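Local coordinates for protein aclacinomycin-N/aclacinomycin-A oxidase (Streptomyces galilaeus, PDB 2IPI) that oxidises the terminal sugar of anthracycline antibiotics with a doubly covalently bound FAD and molecular oxygen, converting aclacinomycin N to aclacinomycin A and then to aclacinomycin Y, at residues S288-F293 against L396-G401; L249-T254 against L305-D310; Y367-W372 against Q415-I420. All blocks are in the same frame, centred on the assembly; numbering follows the deposited sequence.

Interaction 1 (S288-F293 against L396-G401); sequences SMHSVF and LYSYGG. With AKY (methyl (2S,4R)-2-ethyl-2,5,7-trihydroxy-6,11-dioxo-4-{[2,3,6-trideoxy-4-O-{2,6-dideoxy-4-O-[(2S,6S)-6-methyl-5-oxotetrahydro-2h -pyran-2-yl]-alpha-D-lyxo-hexopyranosyl}-3-(dimethylamino)-D-ribo-hexopyranosyl]oxy}-1,2,3,4,6,11-hexahydrotetracene-1-c arboxylate), chain E.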
loop_
_atom_site.group_PDB
_atom_site.type_symbol
_atom_site.label_atom_id
_atom_site.label_comp_id
_atom_site.label_asym_id
_atom_site.label_seq_id
_atom_site.Cartn_x
_atom_site.Cartn_y
_atom_site.Cartn_z
ATOM N N SER A 288 16.975 -8.882 -4.510
ATOM C CA SER A 288 16.443 -9.454 -3.282
ATOM C C SER A 288 16.611 -8.530 -2.082
ATOM O O SER A 288 16.132 -8.891 -1.007
ATOM C CB SER A 288 17.112 -10.806 -3.006
ATOM O OG SER A 288 16.668 -11.722 -3.995
ATOM N N MET A 289 17.249 -7.382 -2.260
ATOM C CA MET A 289 17.407 -6.413 -1.161
ATOM C C MET A 289 16.221 -5.475 -1.056
ATOM O O MET A 289 15.636 -5.080 -2.071
ATOM C CB MET A 289 18.692 -5.596 -1.382
ATOM C CG MET A 289 19.288 -4.931 -0.149
ATOM S SD MET A 289 20.490 -3.616 -0.490
ATOM C CE MET A 289 19.394 -2.249 -0.865
ATOM N N HIS A 290 15.823 -5.084 0.151
ATOM C CA HIS A 290 14.845 -4.023 0.357
ATOM C C HIS A 290 15.391 -3.002 1.358
ATOM O O HIS A 290 16.072 -3.389 2.318
ATOM C CB HIS A 290 13.519 -4.599 0.843
ATOM C CG HIS A 290 12.432 -3.603 1.101
ATOM N ND1 HIS A 290 12.050 -3.241 2.381
ATOM C CD2 HIS A 290 11.635 -2.887 0.280
ATOM C CE1 HIS A 290 11.074 -2.357 2.337
ATOM N NE2 HIS A 290 10.806 -2.123 1.062
ATOM N N SER A 291 15.105 -1.718 1.140
ATOM C CA SER A 291 15.423 -0.708 2.139
ATOM C C SER A 291 14.357 0.390 2.158
ATOM O O SER A 291 13.762 0.697 1.134
ATOM C CB SER A 291 16.789 -0.060 1.941
ATOM O OG SER A 291 16.807 0.855 0.870
ATOM N N VAL A 292 14.200 0.941 3.348
ATOM C CA VAL A 292 13.409 2.121 3.641
ATOM C C VAL A 292 14.315 3.193 4.251
ATOM O O VAL A 292 14.987 2.917 5.242
ATOM C CB VAL A 292 12.258 1.812 4.603
ATOM C CG1 VAL A 292 11.438 3.067 4.875
ATOM C CG2 VAL A 292 11.390 0.704 4.030
ATOM N N PHE A 293 14.348 4.368 3.639
ATOM C CA PHE A 293 15.202 5.432 4.213
ATOM C C PHE A 293 14.264 6.386 4.937
ATOM O O PHE A 293 13.511 7.100 4.293
ATOM C CB PHE A 293 16.059 6.112 3.163
ATOM C CG PHE A 293 17.359 6.737 3.685
ATOM C CD1 PHE A 293 18.347 7.114 2.799
ATOM C CD2 PHE A 293 17.561 6.918 5.040
ATOM C CE1 PHE A 293 19.541 7.664 3.259
ATOM C CE2 PHE A 293 18.730 7.475 5.521
ATOM C CZ PHE A 293 19.708 7.852 4.617
ATOM N N LEU A 396 11.932 6.947 1.773
ATOM C CA LEU A 396 12.271 6.541 0.423
ATOM C C LEU A 396 12.416 5.017 0.401
ATOM O O LEU A 396 13.178 4.484 1.209
ATOM C CB LEU A 396 13.552 7.187 -0.104
ATOM C CG LEU A 396 13.741 8.672 0.208
ATOM C CD1 LEU A 396 15.182 9.097 -0.079
ATOM C CD2 LEU A 396 12.761 9.506 -0.598
ATOM N N TYR A 397 11.687 4.363 -0.495
ATOM C CA TYR A 397 11.721 2.914 -0.643
ATOM C C TYR A 397 12.447 2.462 -1.900
ATOM O O TYR A 397 12.154 2.929 -3.001
ATOM C CB TYR A 397 10.289 2.334 -0.678
ATOM C CG TYR A 397 9.523 2.718 0.560
ATOM C CD1 TYR A 397 8.959 3.994 0.704
ATOM C CD2 TYR A 397 9.373 1.813 1.592
ATOM C CE1 TYR A 397 8.264 4.332 1.850
ATOM C CE2 TYR A 397 8.680 2.147 2.739
ATOM C CZ TYR A 397 8.129 3.407 2.866
ATOM O OH TYR A 397 7.435 3.722 4.015
ATOM N N SER A 398 13.392 1.544 -1.721
ATOM C CA SER A 398 13.953 0.871 -2.888
ATOM C C SER A 398 12.772 0.163 -3.579
ATOM O O SER A 398 11.914 -0.368 -2.859
ATOM C CB SER A 398 15.075 -0.086 -2.526
ATOM O OG SER A 398 14.615 -1.156 -1.714
ATOM N N TYR A 399 12.726 0.201 -4.893
ATOM C CA TYR A 399 11.587 -0.299 -5.669
ATOM C C TYR A 399 12.058 -0.815 -7.020
ATOM O O TYR A 399 13.248 -1.043 -7.263
ATOM C CB TYR A 399 10.535 0.788 -5.870
ATOM C CG TYR A 399 9.114 0.311 -6.077
ATOM C CD1 TYR A 399 8.400 0.723 -7.201
ATOM C CD2 TYR A 399 8.457 -0.529 -5.188
ATOM C CE1 TYR A 399 7.094 0.314 -7.437
ATOM C CE2 TYR A 399 7.151 -0.942 -5.407
ATOM C CZ TYR A 399 6.474 -0.519 -6.531
ATOM O OH TYR A 399 5.175 -0.935 -6.743
ATOM N N GLY A 400 11.102 -1.017 -7.938
ATOM C CA GLY A 400 11.505 -1.506 -9.257
ATOM C C GLY A 400 11.662 -3.014 -9.229
ATOM O O GLY A 400 10.784 -3.710 -8.706
ATOM N N GLY A 401 12.766 -3.534 -9.763
ATOM C CA GLY A 401 12.947 -4.987 -9.686
ATOM C C GLY A 401 12.060 -5.709 -10.691
ATOM O O GLY A 401 11.832 -5.303 -11.834
HETATM O O15 AKY E . 4.404 1.780 2.073
HETATM C C42 AKY E . 4.303 1.929 3.304
HETATM C C40 AKY E . 5.397 1.278 4.184
HETATM C C38 AKY E . 5.303 1.576 5.625
HETATM C C39 AKY E . 3.348 2.986 3.997
HETATM C C41 AKY E . 2.936 4.228 3.700
HETATM O O14 AKY E . 3.127 2.770 5.371
HETATM C C37 AKY E . 4.344 2.615 6.090
HETATM O O13 AKY E . 4.148 2.460 7.472
HETATM C C35 AKY E . 4.057 3.643 8.210
HETATM C C34 AKY E . 5.312 3.921 9.045
HETATM C C36 AKY E . 6.500 3.409 8.438
HETATM O O11 AKY E . 5.226 3.450 10.496
HETATM C C33 AKY E . 2.773 3.711 9.017
HETATM O O12 AKY E . 1.471 3.507 8.262
HETATM C C32 AKY E . 2.850 3.078 10.261
HETATM C C31 AKY E . 3.838 3.657 11.080
HETATM O O7 AKY E . 6.197 7.695 15.587
HETATM C C7 AKY E . 5.665 7.547 16.904
HETATM C C8 AKY E . 6.227 6.331 17.531
HETATM C C9 AKY E . 7.600 6.613 18.086
HETATM O O9 AKY E . 8.314 7.224 17.068
HETATM C C13 AKY E . 8.186 5.339 18.576
HETATM C C14 AKY E . 8.275 4.456 17.330
HETATM C C20 AKY E . 6.053 8.785 17.646
HETATM C C19 AKY E . 6.952 8.814 18.716
HETATM C C10 AKY E . 7.427 7.491 19.265
HETATM C C11 AKY E . 7.215 10.006 19.391
HETATM C C18 AKY E . 6.573 11.187 19.017
HETATM C C17 AKY E . 5.665 11.175 17.952
HETATM C C6 AKY E . 5.432 9.979 17.282
HETATM O O6 AKY E . 4.558 9.933 16.254
HETATM C C12 AKY E . 6.812 12.372 19.750
HETATM O O3 AKY E . 7.627 12.408 20.697
HETATM C C15 AKY E . 6.100 13.547 19.406
HETATM C C1 AKY E . 6.281 14.698 20.171
HETATM C C2 AKY E . 5.569 15.870 19.911
HETATM C C3 AKY E . 4.669 15.868 18.846
HETATM C C16 AKY E . 5.179 13.539 18.335
HETATM C C5 AKY E . 4.959 12.351 17.604
HETATM O O5 AKY E . 4.132 12.231 16.678
HETATM C C4 AKY E . 4.478 14.726 18.072
HETATM O O4 AKY E . 3.574 14.793 17.061
HETATM O O18 AKY E . 3.657 5.046 11.400
HETATM C C45 AKY E . 5.202 7.445 14.584
HETATM C C43 AKY E . 6.324 6.975 20.186
HETATM O O16 AKY E . 5.131 7.199 19.954
HETATM O O17 AKY E . 6.633 6.271 21.313
HETATM C C44 AKY E . 6.114 6.997 22.434
HETATM O O19 AKY E . 4.534 6.219 14.753
HETATM C C47 AKY E . 4.972 6.953 12.116
HETATM N N11 AKY E . 4.133 7.819 11.268
HETATM C C52 AKY E . 4.605 8.218 9.986
HETATM C C51 AKY E . 2.718 7.680 11.361
HETATM C C46 AKY E . 5.870 7.507 13.214
HETATM C C48 AKY E . 4.547 5.518 12.430
HETATM C C49 AKY E . 3.816 5.466 13.760
HETATM C C50 AKY E . 2.286 5.365 13.805
#
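Val292 and Tyr397 form a non-hydrogen-bonded pair at the centre of the seven-stranded antiparallel sheet of the substrate-binding domain, where strand 290-296 runs beside strand 391-398. The packing is closest on the face that looks to the antibiotic. Here the two side chains lie alongside each other and point the same way, with Val292 CG2 3.3 Å from Tyr397 CE2 and CG1 also against the ring. Tyr397 has CG opposite its carbonyl carbon (chi1 -57°), which swings the phenol beside Val292 and carries its OH to the terminal sugar, 3.2 Å from C40 of AKY. Tyr397 is one of two tyrosines acting as proton acceptor; the other is Tyr469, whose OH hydrogen-bonds AKY, as does Thr427 OG1. Both valine methyls thus touch a catalytic ring.

On the opposite face the fit is slacker: Phe293 CB and Leu396 CB stand 4.3 Å apart, and both side chains continue into helix 262-278, against Ile268 and His272. Their backbones are nonetheless bonded both ways, Phe293 N to Leu396 O at 2.7 Å being the shorter link.

Contact also thins toward His290, whose CD2 stays 4.0 Å from Ser398 OG. At this end the Ser398 hydroxyl oxygen replaces a main-chain carbonyl as acceptor. Ser398 OG, held between its backbone N and carbonyl carbon (chi1 64°), accepts from Ser291 N at 2.9 Å, while the return bond stays main-chain, Ser398 N to Ser291 O at 3.0 Å. Ser291 OG, also buried, has no polar partner in the model and rests 3.9 Å from Ser398 CB.

Interaction 2 (L249-T254 against L305-D310); sequences LRHIVT and LDIQID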
loop_
_atom_site.group_PDB
_atom_site.type_symbol
_atom_site.label_atom_id
_atom_site.label_comp_id
_atom_site.label_asym_id
_atom_site.label_seq_id
_atom_site.Cartn_x
_atom_site.Cartn_y
_atom_site.Cartn_z
ATOM N N LEU A 249 18.726 -10.943 6.885
ATOM C CA LEU A 249 19.877 -10.179 7.375
ATOM C C LEU A 249 19.557 -8.680 7.333
ATOM O O LEU A 249 19.187 -8.163 6.282
ATOM C CB LEU A 249 21.128 -10.471 6.556
ATOM C CG LEU A 249 22.303 -9.502 6.696
ATOM C CD1 LEU A 249 22.690 -9.272 8.148
ATOM C CD2 LEU A 249 23.515 -10.010 5.916
ATOM N N ARG A 250 19.708 -7.997 8.464
ATOM C CA ARG A 250 19.382 -6.582 8.540
ATOM C C ARG A 250 20.550 -5.702 8.974
ATOM O O ARG A 250 21.303 -6.023 9.900
ATOM C CB ARG A 250 18.220 -6.381 9.529
ATOM C CG ARG A 250 17.483 -5.066 9.312
ATOM C CD ARG A 250 16.395 -4.887 10.367
ATOM N NE ARG A 250 15.397 -5.955 10.302
ATOM C CZ ARG A 250 14.342 -5.948 9.495
ATOM N NH1 ARG A 250 14.107 -4.943 8.661
ATOM N NH2 ARG A 250 13.494 -6.975 9.519
ATOM N N HIS A 251 20.699 -4.562 8.294
ATOM C CA HIS A 251 21.563 -3.483 8.742
ATOM C C HIS A 251 20.700 -2.228 8.937
ATOM O O HIS A 251 20.030 -1.799 7.997
ATOM C CB HIS A 251 22.681 -3.086 7.783
ATOM C CG HIS A 251 23.663 -4.147 7.415
ATOM N ND1 HIS A 251 24.812 -3.889 6.712
ATOM C CD2 HIS A 251 23.660 -5.476 7.650
ATOM C CE1 HIS A 251 25.479 -5.020 6.522
ATOM N NE2 HIS A 251 24.797 -6.002 7.094
ATOM N N ILE A 252 20.720 -1.661 10.132
ATOM C CA ILE A 252 20.199 -0.318 10.356
ATOM C C ILE A 252 21.376 0.648 10.513
ATOM O O ILE A 252 22.186 0.490 11.428
ATOM C CB ILE A 252 19.259 -0.245 11.569
ATOM C CG1 ILE A 252 18.969 1.182 12.034
ATOM C CG2 ILE A 252 19.774 -1.100 12.717
ATOM C CD1 ILE A 252 18.946 1.394 13.530
ATOM N N VAL A 253 21.439 1.586 9.591
ATOM C CA VAL A 253 22.433 2.632 9.455
ATOM C C VAL A 253 21.827 3.964 9.892
ATOM O O VAL A 253 20.798 4.383 9.350
ATOM C CB VAL A 253 22.900 2.731 7.990
ATOM C CG1 VAL A 253 24.107 3.646 7.831
ATOM C CG2 VAL A 253 23.222 1.346 7.440
ATOM N N THR A 254 22.421 4.651 10.863
ATOM C CA THR A 254 21.849 5.898 11.359
ATOM C C THR A 254 22.856 7.042 11.362
ATOM O O THR A 254 24.028 6.857 11.719
ATOM C CB THR A 254 21.313 5.733 12.795
ATOM O OG1 THR A 254 19.903 5.480 12.767
ATOM C CG2 THR A 254 21.520 7.029 13.566
ATOM N N LEU A 305 18.482 4.551 7.687
ATOM C CA LEU A 305 18.407 3.695 6.504
ATOM C C LEU A 305 18.231 2.244 6.968
ATOM O O LEU A 305 19.171 1.712 7.565
ATOM C CB LEU A 305 19.662 3.865 5.676
ATOM C CG LEU A 305 19.730 3.827 4.164
ATOM C CD1 LEU A 305 20.824 2.871 3.675
ATOM C CD2 LEU A 305 18.387 3.452 3.541
ATOM N N ASP A 306 17.082 1.639 6.723
ATOM C CA ASP A 306 16.760 0.290 7.181
ATOM C C ASP A 306 16.770 -0.696 6.021
ATOM O O ASP A 306 15.879 -0.723 5.176
ATOM C CB ASP A 306 15.420 0.298 7.909
ATOM C CG ASP A 306 15.051 -1.019 8.563
ATOM O OD1 ASP A 306 14.019 -1.055 9.262
ATOM O OD2 ASP A 306 15.768 -2.022 8.393
ATOM N N ILE A 307 17.788 -1.544 5.965
ATOM C CA ILE A 307 18.033 -2.387 4.808
ATOM C C ILE A 307 17.877 -3.871 5.119
ATOM O O ILE A 307 18.202 -4.344 6.214
ATOM C CB ILE A 307 19.443 -2.078 4.255
ATOM C CG1 ILE A 307 20.353 -3.302 4.159
ATOM C CG2 ILE A 307 20.144 -0.970 5.037
ATOM C CD1 ILE A 307 21.733 -2.974 3.615
ATOM N N GLN A 308 17.361 -4.658 4.168
ATOM C CA GLN A 308 17.269 -6.089 4.483
ATOM C C GLN A 308 17.475 -6.939 3.233
ATOM O O GLN A 308 17.305 -6.445 2.124
ATOM C CB GLN A 308 15.943 -6.414 5.160
ATOM C CG GLN A 308 14.735 -6.386 4.238
ATOM C CD GLN A 308 13.421 -6.374 4.995
ATOM O OE1 GLN A 308 12.982 -7.385 5.562
ATOM N NE2 GLN A 308 12.792 -5.204 4.995
ATOM N N ILE A 309 17.846 -8.203 3.417
ATOM C CA ILE A 309 18.066 -9.124 2.313
ATOM C C ILE A 309 18.008 -10.576 2.802
ATOM O O ILE A 309 18.169 -10.842 3.991
ATOM C CB ILE A 309 19.428 -8.897 1.619
ATOM C CG1 ILE A 309 19.517 -9.475 0.223
ATOM C CG2 ILE A 309 20.557 -9.436 2.500
ATOM C CD1 ILE A 309 20.523 -8.852 -0.712
ATOM N N ASP A 310 17.782 -11.504 1.877
ATOM C CA ASP A 310 17.748 -12.930 2.219
ATOM C C ASP A 310 19.143 -13.337 2.677
ATOM O O ASP A 310 20.092 -13.315 1.885
ATOM C CB ASP A 310 17.265 -13.720 1.022
ATOM C CG ASP A 310 17.558 -15.190 0.941
ATOM O OD1 ASP A 310 17.574 -15.899 1.968
ATOM O OD2 ASP A 310 17.757 -15.666 -0.209
#
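Arg250 and Asp306 meet across two antiparallel strands, 248-256 and 302-310, toward one side of the large substrate-domain sheet, with strand 336-342 completing that edge. The polar interactions lie on the face that bears Arg250, Ile252, Asp306 and Gln308. Arg250 stands directly opposite Gln308 but reaches diagonally to Asp306: its chain bends at chi3 (-61°), and NH1 makes a weak, long salt bridge of 3.4 Å to Asp306 OD2. The oxygen lies at the guanidinium edge, in its plane, although carboxylate and guanidinium planes are turned 67° apart. Gln308 CB lies over one guanidinium face, and its chain runs beside the arginine in the same direction. The amide does not bond to Arg250; NE2 instead makes a weak hydrogen bond to His290 ND1 on the next strand.

Backbone bonds supply the main link. Leu249, His251 and Val253 each pair twice with Ile309, Ile307 and Leu305, respectively, giving six bonds. The straightest is Val253 N to Leu305 O, at 3.0 Å and 175°; the longest, His251 N to Ile307 O, is 3.3 Å. Between these pairs, Gln308 CA adds a CA-H...O contact to Leu249 O.

Apolar contacts fill the other face, which is buried beneath helix 316-327. Val253 CB meets Leu305 CB at 4.1 Å, Leu249 CB lies 4.2 Å from Ile309 CG2, and Ile307 and Ile309 extend to Leu320. The polar end of His251 is bonded beyond the strands: NE2 to Glu317 of that helix. Leu249 CD1 lies in the plane of the His251 ring, at its edge.

Interaction 3 (Y367-W372 against Q415-I420); sequences YLRKPW and QRDSII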
loop_
_atom_site.group_PDB
_atom_site.type_symbol
_atom_site.label_atom_id
_atom_site.label_comp_id
_atom_site.label_asym_id
_atom_site.label_seq_id
_atom_site.Cartn_x
_atom_site.Cartn_y
_atom_site.Cartn_z
ATOM N N TYR A 367 5.870 8.066 -7.025
ATOM C CA TYR A 367 6.697 7.135 -7.767
ATOM C C TYR A 367 7.796 7.886 -8.525
ATOM O O TYR A 367 7.479 8.721 -9.373
ATOM C CB TYR A 367 5.883 6.336 -8.791
ATOM C CG TYR A 367 5.034 5.225 -8.234
ATOM C CD1 TYR A 367 5.621 4.029 -7.817
ATOM C CD2 TYR A 367 3.660 5.340 -8.122
ATOM C CE1 TYR A 367 4.847 3.013 -7.311
ATOM C CE2 TYR A 367 2.869 4.322 -7.609
ATOM C CZ TYR A 367 3.477 3.152 -7.206
ATOM O OH TYR A 367 2.741 2.112 -6.690
ATOM N N LEU A 368 9.077 7.639 -8.249
ATOM C CA LEU A 368 10.122 8.367 -8.964
ATOM C C LEU A 368 10.685 7.539 -10.119
ATOM O O LEU A 368 11.068 6.384 -9.920
ATOM C CB LEU A 368 11.303 8.763 -8.073
ATOM C CG LEU A 368 11.031 9.513 -6.772
ATOM C CD1 LEU A 368 12.312 9.770 -5.978
ATOM C CD2 LEU A 368 10.314 10.821 -7.038
ATOM N N ARG A 369 10.789 8.124 -11.299
ATOM C CA ARG A 369 11.421 7.453 -12.425
ATOM C C ARG A 369 12.919 7.720 -12.472
ATOM O O ARG A 369 13.682 6.910 -13.003
ATOM C CB ARG A 369 10.818 7.890 -13.754
ATOM C CG ARG A 369 9.618 7.081 -14.205
ATOM C CD ARG A 369 9.179 7.571 -15.590
ATOM N NE ARG A 369 9.684 6.683 -16.636
ATOM C CZ ARG A 369 10.158 7.094 -17.817
ATOM N NH1 ARG A 369 10.269 8.426 -18.145
ATOM N NH2 ARG A 369 10.571 6.154 -18.669
ATOM N N LYS A 370 13.296 8.866 -11.921
ATOM C CA LYS A 370 14.682 9.307 -11.815
ATOM C C LYS A 370 14.895 9.990 -10.467
ATOM O O LYS A 370 13.927 10.427 -9.842
ATOM C CB LYS A 370 15.035 10.266 -12.949
ATOM C CG LYS A 370 15.077 9.657 -14.331
ATOM C CD LYS A 370 14.678 10.638 -15.433
ATOM C CE LYS A 370 15.816 11.211 -16.239
ATOM N NZ LYS A 370 15.898 10.777 -17.665
ATOM N N PRO A 371 16.133 10.089 -9.991
ATOM C CA PRO A 371 16.371 10.611 -8.637
ATOM C C PRO A 371 15.839 12.031 -8.448
ATOM O O PRO A 371 15.535 12.705 -9.431
ATOM C CB PRO A 371 17.900 10.637 -8.560
ATOM C CG PRO A 371 18.354 9.617 -9.546
ATOM C CD PRO A 371 17.382 9.756 -10.685
ATOM N N TRP A 372 15.718 12.508 -7.211
ATOM C CA TRP A 372 15.366 13.897 -6.944
ATOM C C TRP A 372 16.340 14.843 -7.651
ATOM O O TRP A 372 17.441 14.416 -8.023
ATOM C CB TRP A 372 15.416 14.184 -5.456
ATOM C CG TRP A 372 14.541 13.417 -4.528
ATOM C CD1 TRP A 372 14.929 12.539 -3.551
ATOM C CD2 TRP A 372 13.112 13.455 -4.470
ATOM N NE1 TRP A 372 13.824 12.035 -2.903
ATOM C CE2 TRP A 372 12.701 12.580 -3.446
ATOM C CE3 TRP A 372 12.155 14.158 -5.212
ATOM C CZ2 TRP A 372 11.356 12.381 -3.128
ATOM C CZ3 TRP A 372 10.830 13.954 -4.889
ATOM C CH2 TRP A 372 10.443 13.086 -3.868
ATOM N N GLN A 415 2.177 1.693 -12.828
ATOM C CA GLN A 415 3.532 2.191 -12.592
ATOM C C GLN A 415 4.567 1.087 -12.683
ATOM O O GLN A 415 4.934 0.466 -11.699
ATOM C CB GLN A 415 3.566 2.881 -11.224
ATOM C CG GLN A 415 2.798 4.193 -11.202
ATOM C CD GLN A 415 1.348 4.052 -10.790
ATOM O OE1 GLN A 415 0.607 5.046 -10.715
ATOM N NE2 GLN A 415 0.906 2.826 -10.500
ATOM N N ARG A 416 5.063 0.818 -13.893
ATOM C CA ARG A 416 6.020 -0.277 -14.046
ATOM C C ARG A 416 7.378 0.191 -14.536
ATOM O O ARG A 416 8.059 -0.546 -15.246
ATOM C CB ARG A 416 5.429 -1.351 -14.979
ATOM C CG ARG A 416 4.126 -1.917 -14.429
ATOM C CD ARG A 416 4.314 -2.767 -13.174
ATOM N NE ARG A 416 3.076 -3.498 -12.881
ATOM C CZ ARG A 416 3.026 -4.679 -12.268
ATOM N NH1 ARG A 416 4.143 -5.268 -11.878
ATOM N NH2 ARG A 416 1.844 -5.256 -12.054
ATOM N N ASP A 417 7.826 1.393 -14.166
ATOM C CA ASP A 417 9.197 1.775 -14.575
ATOM C C ASP A 417 9.690 2.873 -13.624
ATOM O O ASP A 417 10.192 3.899 -14.071
ATOM C CB ASP A 417 9.265 2.194 -16.028
ATOM C CG ASP A 417 10.621 2.574 -16.576
ATOM O OD1 ASP A 417 10.748 3.647 -17.208
ATOM O OD2 ASP A 417 11.619 1.841 -16.403
ATOM N N SER A 418 9.516 2.589 -12.336
ATOM C CA SER A 418 9.992 3.438 -11.257
ATOM C C SER A 418 11.104 2.735 -10.474
ATOM O O SER A 418 11.153 1.504 -10.416
ATOM C CB SER A 418 8.856 3.856 -10.327
ATOM O OG SER A 418 7.958 4.728 -11.008
ATOM N N ILE A 419 11.992 3.541 -9.877
ATOM C CA ILE A 419 13.176 3.024 -9.202
ATOM C C ILE A 419 13.060 3.178 -7.691
ATOM O O ILE A 419 13.723 2.457 -6.934
ATOM C CB ILE A 419 14.456 3.734 -9.673
ATOM C CG1 ILE A 419 14.600 5.175 -9.183
ATOM C CG2 ILE A 419 14.587 3.689 -11.196
ATOM C CD1 ILE A 419 15.704 5.959 -9.874
ATOM N N ILE A 420 12.234 4.130 -7.254
ATOM C CA ILE A 420 12.014 4.426 -5.851
ATOM C C ILE A 420 10.595 4.902 -5.581
ATOM O O ILE A 420 10.020 5.612 -6.400
ATOM C CB ILE A 420 12.999 5.507 -5.366
ATOM C CG1 ILE A 420 14.472 5.094 -5.414
ATOM C CG2 ILE A 420 12.654 5.965 -3.956
ATOM C CD1 ILE A 420 15.424 6.249 -5.634
#
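An irregular, bulge-like pairing joins the end of edge strand 360-368 in the substrate-domain sheet to the loop leading into strand 420-428. Leu368 faces two consecutive residues, Ile419 and Ile420, as in a classic beta bulge. Leu368 N donates to Ile420 O at 2.9 Å, whereas Leu368 O receives Ile419 N at 3.0 Å. Ile420 N is consequently left buried without a partner in the model. The Leu368 side chain turns to the same face as Ile420, their CD1 and CG2 being 4.3 Å apart, and its CD1 also sits over the centre of the Trp372 ring.

Before the bulge, Gln415 crosses Tyr367 at roughly a right angle and lies over one ring face. Its CG makes a CH-pi contact, 3.8 Å from the ring centroid and offset toward the rim, while the amide plane lies 17° from parallel to the ring. A bend at chi2 (91°) lays the glutamine side chain over the ring. Ser418 OG approaches Tyr367 CB, but its polar partner is Glu463, which also accepts from Asp417 N; the Tyr367 hydroxyl is bonded to Lys421. The Tyr367 side chain comes within about 7 Å of the FAD (nearest atoms), so the pairing borders the active site.

Toward solvent the contact becomes ionic. Arg369 grips Asp417 side-on, NE and NH2 both reaching OD1, which lies in the guanidinium plane. Arg369 NH2 lies 2.9 Å and NE 3.3 Å from Asp417 OD1. Arg369 was modelled in two conformers, so this geometry belongs to only one of them. Beyond it, Ile419 CD1 reaches past the arginine carbonyl to within 4.2 Å of Pro371 CD.

How the interactions relate
All three contacts belong to one seven-stranded antiparallel sheet of the substrate-binding domain, and interaction 1 occupies its middle. Interaction 2 lies about 11 Å away between centres and shares a strand border with it: His290 O and Val292 O probably accept from Gln308 N and Asp306 N. Interaction 3 is equally far on the other flank, touching through a probable bond from Tyr399 N to Ile419 O. Interactions 2 and 3 do not touch; their centres are 21 Å apart. Along the chain, the segments of interaction 1 alternate with those of both others, while 2 closes before 3 opens. Strands 290-296 and 302-310 are consecutive; 391-398, carrying catalytic Tyr397, and 420-428 join them from later in the chain.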